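Local structure of multidrug resistance protein (Vibrio cholerae, 1YC9) at residues I370-L384 with A404-L418. The protein forms a trimeric outer-membrane channel that probably serves multidrug efflux pumps in expelling toxic compounds from the cell. The protein carries 1 engineered substitution. Numbering follows the deposited sequence.
Sequences INKTEQAVQQAEQAL and AEESLLNNQRALVNL
An antiparallel coiled coil of the periplasmic helical barrel characteristic of outer membrane factors is built here by Thr-373, Val-377, Leu-408 and Leu-415, which mesh as knobs into holes. The segment axes approach to 8.5 Å, with 157° between their N-to-C directions. Leu-415 enters the hole formed by Ile-370, Thr-373, Glu-374 and Val-377; both its methyls rest against the aliphatic CG of Glu-374, while CD2 also meets Val-377 CG2 at 4.0 Å. Beta-branched Val-377 enters the hole among Leu-408, Asn-411, Gln-412 and Leu-415: with CG1 anti to the backbone N (chi1 168°), CG2 is directed onto the turn of Asn-411, 3.3 Å from its carbonyl O. The small Thr-373 suits a buried knob, since its OG1 is hydrogen-bonded to Arg-369 O in its own helix and CG2 faces Ala-414 and Leu-415. Alanine allows the helices to close in further on: Ala-380 CB lies 3.8 Å from Leu-408 CA, and Ala-404 CB packs 3.6 Å from Leu-384 CA. Here a water sits between the two backbones, 2.7 Å from Ala-380 O and 2.6 Å from Ala-404 O, close enough to donate to either, though it has more acceptors in reach than protons. Leu-384 crosses Leu-408 at about a right angle. Beyond the pair, Glu-405 OE2 is hydrogen-bonded to Thr-174 OG1 and Gln-412 touches Thr-163, both on helix 117-183, while Ala-197 and Ala-204 of a second subunit pack against Ala-376 and Thr-373, respectively.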
ATOM      1  N   ILE A 370      12.828 -33.239  -0.174  1.00 22.44           N
ATOM      2  CA  ILE A 370      13.983 -33.417  -1.004  1.00 23.54           C
ATOM      3  C   ILE A 370      14.258 -34.923  -1.200  1.00 24.36           C
ATOM      4  O   ILE A 370      14.486 -35.361  -2.313  1.00 23.87           O
ATOM      5  CB  ILE A 370      15.183 -32.694  -0.395  1.00 24.21           C
ATOM      6  CG1 ILE A 370      15.020 -31.171  -0.601  1.00 23.67           C
ATOM      7  CG2 ILE A 370      16.562 -33.204  -0.964  1.00 24.09           C
ATOM      8  CD1 ILE A 370      16.237 -30.325  -0.130  1.00 24.91           C
ATOM      9  N   ASN A 371      14.196 -35.672  -0.121  1.00 25.07           N
ATOM     10  CA  ASN A 371      14.460 -37.114  -0.126  1.00 26.33           C
ATOM     11  C   ASN A 371      13.539 -37.857  -1.077  1.00 25.88           C
ATOM     12  O   ASN A 371      14.009 -38.587  -1.951  1.00 25.72           O
ATOM     13  CB  ASN A 371      14.270 -37.655   1.286  1.00 27.62           C
ATOM     14  CG  ASN A 371      15.493 -37.393   2.174  1.00 30.00           C
ATOM     15  OD1 ASN A 371      16.506 -36.912   1.694  1.00 36.42           O
ATOM     16  ND2 ASN A 371      15.394 -37.720   3.485  1.00 34.32           N
ATOM     17  N   LYS A 372      12.235 -37.648  -0.921  1.00 23.75           N
ATOM     18  CA  LYS A 372      11.277 -38.296  -1.801  1.00 24.04           C
ATOM     19  C   LYS A 372      11.447 -37.816  -3.235  1.00 22.13           C
ATOM     20  O   LYS A 372      11.298 -38.591  -4.190  1.00 21.35           O
ATOM     21  CB  LYS A 372       9.845 -38.101  -1.323  1.00 23.48           C
ATOM     22  CG  LYS A 372       9.499 -38.664   0.053  1.00 26.22           C
ATOM     23  CD  LYS A 372       9.857 -40.153   0.314  1.00 28.00           C
ATOM     24  CE  LYS A 372       9.430 -41.137  -0.734  1.00 29.89           C
ATOM     25  NZ  LYS A 372       9.838 -42.633  -0.422  1.00 31.30           N
ATOM     26  N   THR A 373      11.763 -36.545  -3.424  1.00 22.87           N
ATOM     27  CA  THR A 373      11.920 -36.043  -4.783  1.00 22.22           C
ATOM     28  C   THR A 373      13.224 -36.608  -5.418  1.00 23.31           C
ATOM     29  O   THR A 373      13.236 -36.938  -6.597  1.00 22.28           O
ATOM     30  CB  THR A 373      11.909 -34.512  -4.798  1.00 22.70           C
ATOM     31  OG1 THR A 373      10.715 -34.013  -4.155  1.00 20.13           O
ATOM     32  CG2 THR A 373      11.846 -34.013  -6.226  1.00 23.32           C
ATOM     33  N   GLU A 374      14.286 -36.744  -4.628  1.00 23.63           N
ATOM     34  CA  GLU A 374      15.517 -37.415  -5.092  1.00 24.06           C
ATOM     35  C   GLU A 374      15.216 -38.857  -5.537  1.00 22.92           C
ATOM     36  O   GLU A 374      15.726 -39.322  -6.547  1.00 24.57           O
ATOM     37  CB  GLU A 374      16.615 -37.459  -4.006  1.00 24.95           C
ATOM     38  CG  GLU A 374      17.400 -36.160  -3.865  1.00 30.81           C
ATOM     39  CD  GLU A 374      18.360 -36.087  -2.669  1.00 35.98           C
ATOM     40  OE1 GLU A 374      18.198 -36.820  -1.669  1.00 40.59           O
ATOM     41  OE2 GLU A 374      19.261 -35.242  -2.737  1.00 37.77           O
ATOM     42  N   GLN A 375      14.440 -39.558  -4.754  1.00 22.59           N
ATOM     43  CA  GLN A 375      14.019 -40.914  -5.084  1.00 23.20           C
ATOM     44  C   GLN A 375      13.215 -40.929  -6.408  1.00 22.16           C
ATOM     45  O   GLN A 375      13.417 -41.787  -7.237  1.00 21.81           O
ATOM     46  CB  GLN A 375      13.222 -41.501  -3.944  1.00 22.53           C
ATOM     47  CG  GLN A 375      14.057 -41.701  -2.649  1.00 23.77           C
ATOM     48  CD  GLN A 375      13.210 -42.057  -1.478  1.00 22.52           C
ATOM     49  OE1 GLN A 375      13.482 -41.640  -0.320  1.00 28.37           O
ATOM     50  NE2 GLN A 375      12.179 -42.797  -1.726  1.00 23.44           N
ATOM     51  N   ALA A 376      12.315 -39.964  -6.626  1.00 23.04           N
ATOM     52  CA  ALA A 376      11.591 -39.918  -7.886  1.00 20.78           C
ATOM     53  C   ALA A 376      12.561 -39.669  -9.041  1.00 21.21           C
ATOM     54  O   ALA A 376      12.432 -40.298 -10.069  1.00 21.15           O
ATOM     55  CB  ALA A 376      10.493 -38.822  -7.867  1.00 21.88           C
ATOM     56  N   VAL A 377      13.522 -38.774  -8.856  1.00 20.27           N
ATOM     57  CA  VAL A 377      14.524 -38.523  -9.878  1.00 22.34           C
ATOM     58  C   VAL A 377      15.276 -39.810 -10.227  1.00 22.23           C
ATOM     59  O   VAL A 377      15.336 -40.216 -11.360  1.00 22.48           O
ATOM     60  CB  VAL A 377      15.503 -37.421  -9.471  1.00 21.68           C
ATOM     61  CG1 VAL A 377      16.727 -37.351 -10.379  1.00 25.30           C
ATOM     62  CG2 VAL A 377      14.790 -36.037  -9.467  1.00 23.22           C
ATOM     63  N   GLN A 378      15.837 -40.441  -9.221  1.00 23.80           N
ATOM     64  CA  GLN A 378      16.645 -41.632  -9.455  1.00 23.91           C
ATOM     65  C   GLN A 378      15.889 -42.783 -10.055  1.00 22.84           C
ATOM     66  O   GLN A 378      16.402 -43.475 -10.892  1.00 23.40           O
ATOM     67  CB  GLN A 378      17.266 -42.075  -8.146  1.00 24.69           C
ATOM     68  CG  GLN A 378      18.199 -41.149  -7.631  1.00 28.41           C
ATOM     69  CD  GLN A 378      19.142 -41.815  -6.671  1.00 35.46           C
ATOM     70  OE1 GLN A 378      18.794 -41.969  -5.505  1.00 37.45           O
ATOM     71  NE2 GLN A 378      20.336 -42.227  -7.167  1.00 37.26           N
ATOM     72  N   GLN A 379      14.659 -43.030  -9.618  1.00 24.26           N
ATOM     73  CA  GLN A 379      13.858 -44.086 -10.226  1.00 24.19           C
ATOM     74  C   GLN A 379      13.411 -43.746 -11.622  1.00 24.25           C
ATOM     75  O   GLN A 379      13.376 -44.614 -12.491  1.00 22.77           O
ATOM     76  CB  GLN A 379      12.659 -44.437  -9.376  1.00 24.18           C
ATOM     77  CG  GLN A 379      13.003 -44.855  -8.016  1.00 27.84           C
ATOM     78  CD  GLN A 379      13.501 -46.259  -7.916  1.00 32.92           C
ATOM     79  OE1 GLN A 379      13.599 -46.976  -8.917  1.00 32.40           O
ATOM     80  NE2 GLN A 379      13.742 -46.692  -6.681  1.00 36.34           N
ATOM     81  N   ALA A 380      13.125 -42.470 -11.876  1.00 23.82           N
ATOM     82  CA  ALA A 380      12.784 -42.083 -13.221  1.00 23.39           C
ATOM     83  C   ALA A 380      14.007 -42.203 -14.147  1.00 23.71           C
ATOM     84  O   ALA A 380      13.874 -42.517 -15.344  1.00 22.83           O
ATOM     85  CB  ALA A 380      12.215 -40.613 -13.195  1.00 24.36           C
ATOM     86  N   GLU A 381      15.192 -41.952 -13.602  1.00 23.62           N
ATOM     87  CA  GLU A 381      16.405 -42.004 -14.385  1.00 26.20           C
ATOM     88  C   GLU A 381      16.665 -43.466 -14.773  1.00 25.30           C
ATOM     89  O   GLU A 381      16.947 -43.740 -15.920  1.00 25.17           O
ATOM     90  CB  GLU A 381      17.569 -41.489 -13.595  1.00 26.72           C
ATOM     91  CG  GLU A 381      18.828 -41.431 -14.399  1.00 35.13           C
ATOM     92  CD  GLU A 381      19.969 -40.855 -13.620  1.00 41.79           C
ATOM     93  OE1 GLU A 381      19.703 -40.276 -12.521  1.00 49.12           O
ATOM     94  OE2 GLU A 381      21.117 -40.987 -14.114  1.00 48.67           O
ATOM     95  N   GLN A 382      16.491 -44.372 -13.823  1.00 26.12           N
ATOM     96  CA  GLN A 382      16.526 -45.812 -14.137  1.00 27.48           C
ATOM     97  C   GLN A 382      15.493 -46.207 -15.174  1.00 27.47           C
ATOM     98  O   GLN A 382      15.786 -46.930 -16.140  1.00 27.46           O
ATOM     99  CB  GLN A 382      16.333 -46.656 -12.876  1.00 28.80           C
ATOM    100  CG  GLN A 382      16.625 -48.154 -13.136  1.00 33.77           C
ATOM    101  N   ALA A 383      14.261 -45.736 -15.013  1.00 27.85           N
ATOM    102  CA  ALA A 383      13.224 -46.021 -15.971  1.00 27.76           C
ATOM    103  C   ALA A 383      13.606 -45.618 -17.377  1.00 28.19           C
ATOM    104  O   ALA A 383      13.381 -46.392 -18.299  1.00 28.40           O
ATOM    105  CB  ALA A 383      11.896 -45.403 -15.568  1.00 28.42           C
ATOM    106  N   LEU A 384      14.215 -44.457 -17.523  1.00 28.37           N
ATOM    107  CA  LEU A 384      14.583 -43.922 -18.810  1.00 29.91           C
ATOM    108  C   LEU A 384      15.724 -44.745 -19.396  1.00 31.50           C
ATOM    109  O   LEU A 384      15.720 -45.009 -20.570  1.00 30.07           O
ATOM    110  CB  LEU A 384      15.073 -42.490 -18.693  1.00 28.63           C
ATOM    111  CG  LEU A 384      15.543 -41.844 -20.003  1.00 29.50           C
ATOM    112  CD1 LEU A 384      14.446 -41.859 -21.038  1.00 28.29           C
ATOM    113  CD2 LEU A 384      16.007 -40.441 -19.777  1.00 29.20           C
ATOM    114  N   ALA A 404       9.142 -41.683 -19.794  1.00 25.12           N
ATOM    115  CA  ALA A 404      10.239 -41.646 -18.872  1.00 24.63           C
ATOM    116  C   ALA A 404      11.032 -40.346 -18.911  1.00 24.28           C
ATOM    117  O   ALA A 404      11.421 -39.836 -17.895  1.00 23.09           O
ATOM    118  CB  ALA A 404      11.174 -42.866 -19.123  1.00 24.96           C
ATOM    119  N   GLU A 405      11.319 -39.839 -20.108  1.00 22.30           N
ATOM    120  CA  GLU A 405      12.045 -38.601 -20.294  1.00 23.92           C
ATOM    121  C   GLU A 405      11.297 -37.454 -19.574  1.00 22.81           C
ATOM    122  O   GLU A 405      11.892 -36.627 -18.897  1.00 21.69           O
ATOM    123  CB  GLU A 405      12.087 -38.238 -21.800  1.00 23.47           C
ATOM    124  CG  GLU A 405      13.234 -38.868 -22.547  1.00 28.99           C
ATOM    125  CD  GLU A 405      13.342 -38.377 -23.969  1.00 30.15           C
ATOM    126  OE1 GLU A 405      12.326 -37.864 -24.483  1.00 33.13           O
ATOM    127  OE2 GLU A 405      14.440 -38.481 -24.552  1.00 39.30           O
ATOM    128  N   GLU A 406       9.995 -37.438 -19.763  1.00 23.00           N
ATOM    129  CA  GLU A 406       9.131 -36.363 -19.232  1.00 24.98           C
ATOM    130  C   GLU A 406       9.091 -36.422 -17.688  1.00 24.29           C
ATOM    131  O   GLU A 406       9.257 -35.388 -16.995  1.00 22.68           O
ATOM    132  CB  GLU A 406       7.740 -36.582 -19.793  1.00 27.37           C
ATOM    133  CG  GLU A 406       6.702 -35.638 -19.240  1.00 33.75           C
ATOM    134  CD  GLU A 406       6.395 -34.538 -20.172  1.00 41.62           C
ATOM    135  OE1 GLU A 406       7.302 -34.129 -20.945  1.00 45.79           O
ATOM    136  OE2 GLU A 406       5.233 -34.111 -20.115  1.00 48.41           O
ATOM    137  N   SER A 407       8.883 -37.629 -17.174  1.00 23.30           N
ATOM    138  CA  SER A 407       8.848 -37.890 -15.746  1.00 24.03           C
ATOM    139  C   SER A 407      10.179 -37.481 -15.128  1.00 23.27           C
ATOM    140  O   SER A 407      10.182 -36.807 -14.083  1.00 22.51           O
ATOM    141  CB  SER A 407       8.518 -39.371 -15.473  1.00 24.99           C
ATOM    142  OG  SER A 407       8.837 -39.714 -14.130  1.00 30.31           O
ATOM    143  N   LEU A 408      11.302 -37.847 -15.766  1.00 22.73           N
ATOM    144  CA  LEU A 408      12.639 -37.473 -15.283  1.00 22.61           C
ATOM    145  C   LEU A 408      12.842 -35.974 -15.201  1.00 23.35           C
ATOM    146  O   LEU A 408      13.236 -35.449 -14.193  1.00 21.66           O
ATOM    147  CB  LEU A 408      13.763 -38.082 -16.113  1.00 22.93           C
ATOM    148  CG  LEU A 408      15.186 -37.669 -15.698  1.00 22.66           C
ATOM    149  CD1 LEU A 408      15.471 -38.097 -14.265  1.00 22.32           C
ATOM    150  CD2 LEU A 408      16.201 -38.245 -16.654  1.00 26.03           C
ATOM    151  N   LEU A 409      12.578 -35.284 -16.297  1.00 23.40           N
ATOM    152  CA  LEU A 409      12.721 -33.855 -16.341  1.00 22.91           C
ATOM    153  C   LEU A 409      11.827 -33.163 -15.305  1.00 20.95           C
ATOM    154  O   LEU A 409      12.271 -32.221 -14.718  1.00 23.14           O
ATOM    155  CB  LEU A 409      12.416 -33.305 -17.747  1.00 22.09           C
ATOM    156  CG  LEU A 409      12.549 -31.775 -17.924  1.00 23.32           C
ATOM    157  CD1 LEU A 409      13.917 -31.288 -17.471  1.00 26.28           C
ATOM    158  CD2 LEU A 409      12.322 -31.316 -19.444  1.00 24.90           C
ATOM    159  N   ASN A 410      10.582 -33.574 -15.156  1.00 21.64           N
ATOM    160  CA  ASN A 410       9.670 -32.939 -14.213  1.00 21.25           C
ATOM    161  C   ASN A 410      10.230 -33.076 -12.791  1.00 21.70           C
ATOM    162  O   ASN A 410      10.277 -32.114 -12.040  1.00 19.39           O
ATOM    163  CB  ASN A 410       8.273 -33.547 -14.291  1.00 21.87           C
ATOM    164  CG  ASN A 410       7.533 -33.107 -15.515  1.00 25.26           C
ATOM    165  OD1 ASN A 410       7.901 -32.092 -16.113  1.00 28.09           O
ATOM    166  ND2 ASN A 410       6.508 -33.856 -15.898  1.00 27.40           N
ATOM    167  N   ASN A 411      10.739 -34.268 -12.475  1.00 20.75           N
ATOM    168  CA  ASN A 411      11.288 -34.536 -11.146  1.00 20.51           C
ATOM    169  C   ASN A 411      12.619 -33.839 -10.897  1.00 21.03           C
ATOM    170  O   ASN A 411      12.849 -33.354  -9.815  1.00 19.88           O
ATOM    171  CB  ASN A 411      11.400 -36.046 -10.885  1.00 21.57           C
ATOM    172  CG  ASN A 411      10.061 -36.754 -10.918  1.00 23.59           C
ATOM    173  OD1 ASN A 411       9.092 -36.217 -10.471  1.00 32.67           O
ATOM    174  ND2 ASN A 411      10.040 -37.997 -11.350  1.00 24.52           N
ATOM    175  N   GLN A 412      13.452 -33.707 -11.920  1.00 21.19           N
ATOM    176  CA  GLN A 412      14.704 -33.005 -11.815  1.00 22.78           C
ATOM    177  C   GLN A 412      14.463 -31.533 -11.539  1.00 23.57           C
ATOM    178  O   GLN A 412      15.154 -30.937 -10.752  1.00 24.48           O
ATOM    179  CB  GLN A 412      15.530 -33.143 -13.093  1.00 22.56           C
ATOM    180  CG  GLN A 412      16.178 -34.481 -13.268  1.00 25.30           C
ATOM    181  CD  GLN A 412      16.877 -34.595 -14.629  1.00 28.15           C
ATOM    182  OE1 GLN A 412      16.398 -34.054 -15.670  1.00 28.41           O
ATOM    183  NE2 GLN A 412      18.009 -35.291 -14.634  1.00 29.37           N
ATOM    184  N   ARG A 413      13.474 -30.943 -12.202  1.00 24.47           N
ATOM    185  CA  ARG A 413      13.168 -29.552 -11.947  1.00 24.16           C
ATOM    186  C   ARG A 413      12.617 -29.356 -10.545  1.00 22.27           C
ATOM    187  O   ARG A 413      13.002 -28.392  -9.870  1.00 21.37           O
ATOM    188  CB  ARG A 413      12.221 -29.044 -13.007  1.00 24.88           C
ATOM    189  CG  ARG A 413      13.018 -28.902 -14.274  1.00 28.35           C
ATOM    190  CD  ARG A 413      12.279 -28.256 -15.375  1.00 28.14           C
ATOM    191  NE  ARG A 413      12.298 -26.798 -15.234  1.00 28.63           N
ATOM    192  CZ  ARG A 413      11.511 -26.005 -15.966  1.00 30.59           C
ATOM    193  NH1 ARG A 413      10.708 -26.567 -16.863  1.00 31.88           N
ATOM    194  NH2 ARG A 413      11.525 -24.682 -15.817  1.00 28.53           N
ATOM    195  N   ALA A 414      11.744 -30.262 -10.115  1.00 22.37           N
ATOM    196  CA  ALA A 414      11.189 -30.225  -8.758  1.00 22.16           C
ATOM    197  C   ALA A 414      12.307 -30.293  -7.758  1.00 21.54           C
ATOM    198  O   ALA A 414      12.340 -29.552  -6.793  1.00 20.93           O
ATOM    199  CB  ALA A 414      10.168 -31.335  -8.549  1.00 22.48           C
ATOM    200  N   LEU A 415      13.259 -31.181  -7.994  1.00 21.38           N
ATOM    201  CA  LEU A 415      14.411 -31.278  -7.096  1.00 21.30           C
ATOM    202  C   LEU A 415      15.243 -30.035  -7.016  1.00 21.58           C
ATOM    203  O   LEU A 415      15.572 -29.594  -5.923  1.00 20.80           O
ATOM    204  CB  LEU A 415      15.267 -32.486  -7.472  1.00 22.37           C
ATOM    205  CG  LEU A 415      16.463 -32.723  -6.559  1.00 21.81           C
ATOM    206  CD1 LEU A 415      16.057 -32.828  -5.102  1.00 23.03           C
ATOM    207  CD2 LEU A 415      17.173 -34.002  -7.024  1.00 25.88           C
ATOM    208  N   VAL A 416      15.592 -29.448  -8.159  1.00 20.89           N
ATOM    209  CA  VAL A 416      16.395 -28.232  -8.206  1.00 22.95           C
ATOM    210  C   VAL A 416      15.619 -27.131  -7.462  1.00 22.33           C
ATOM    211  O   VAL A 416      16.197 -26.333  -6.753  1.00 20.54           O
ATOM    212  CB  VAL A 416      16.639 -27.828  -9.688  1.00 24.85           C
ATOM    213  CG1 VAL A 416      16.668 -26.344  -9.892  1.00 28.90           C
ATOM    214  CG2 VAL A 416      17.891 -28.514 -10.242  1.00 26.03           C
ATOM    215  N   ASN A 417      14.300 -27.068  -7.637  1.00 20.63           N
ATOM    216  CA  ASN A 417      13.557 -26.030  -6.949  1.00 20.63           C
ATOM    217  C   ASN A 417      13.562 -26.211  -5.408  1.00 20.23           C
ATOM    218  O   ASN A 417      13.544 -25.211  -4.661  1.00 20.03           O
ATOM    219  CB  ASN A 417      12.139 -25.947  -7.461  1.00 21.38           C
ATOM    220  CG  ASN A 417      12.065 -25.448  -8.884  1.00 21.04           C
ATOM    221  OD1 ASN A 417      11.078 -25.702  -9.618  1.00 26.55           O
ATOM    222  ND2 ASN A 417      13.072 -24.757  -9.290  1.00 15.44           N
ATOM    223  N   LEU A 418      13.545 -27.454  -4.960  1.00 19.61           N
ATOM    224  CA  LEU A 418      13.621 -27.786  -3.502  1.00 21.14           C
ATOM    225  C   LEU A 418      14.987 -27.536  -2.894  1.00 21.88           C
ATOM    226  O   LEU A 418      15.110 -27.104  -1.729  1.00 20.79           O
ATOM    227  CB  LEU A 418      13.162 -29.221  -3.207  1.00 20.89           C
ATOM    228  CG  LEU A 418      11.663 -29.501  -3.287  1.00 23.21           C
ATOM    229  CD1 LEU A 418      11.424 -31.000  -3.223  1.00 23.30           C
ATOM    230  CD2 LEU A 418      10.877 -28.839  -2.139  1.00 22.93           C
TER
HETATM  231  O   HOH W   1      11.355 -41.720 -16.078  1.00 38.12           O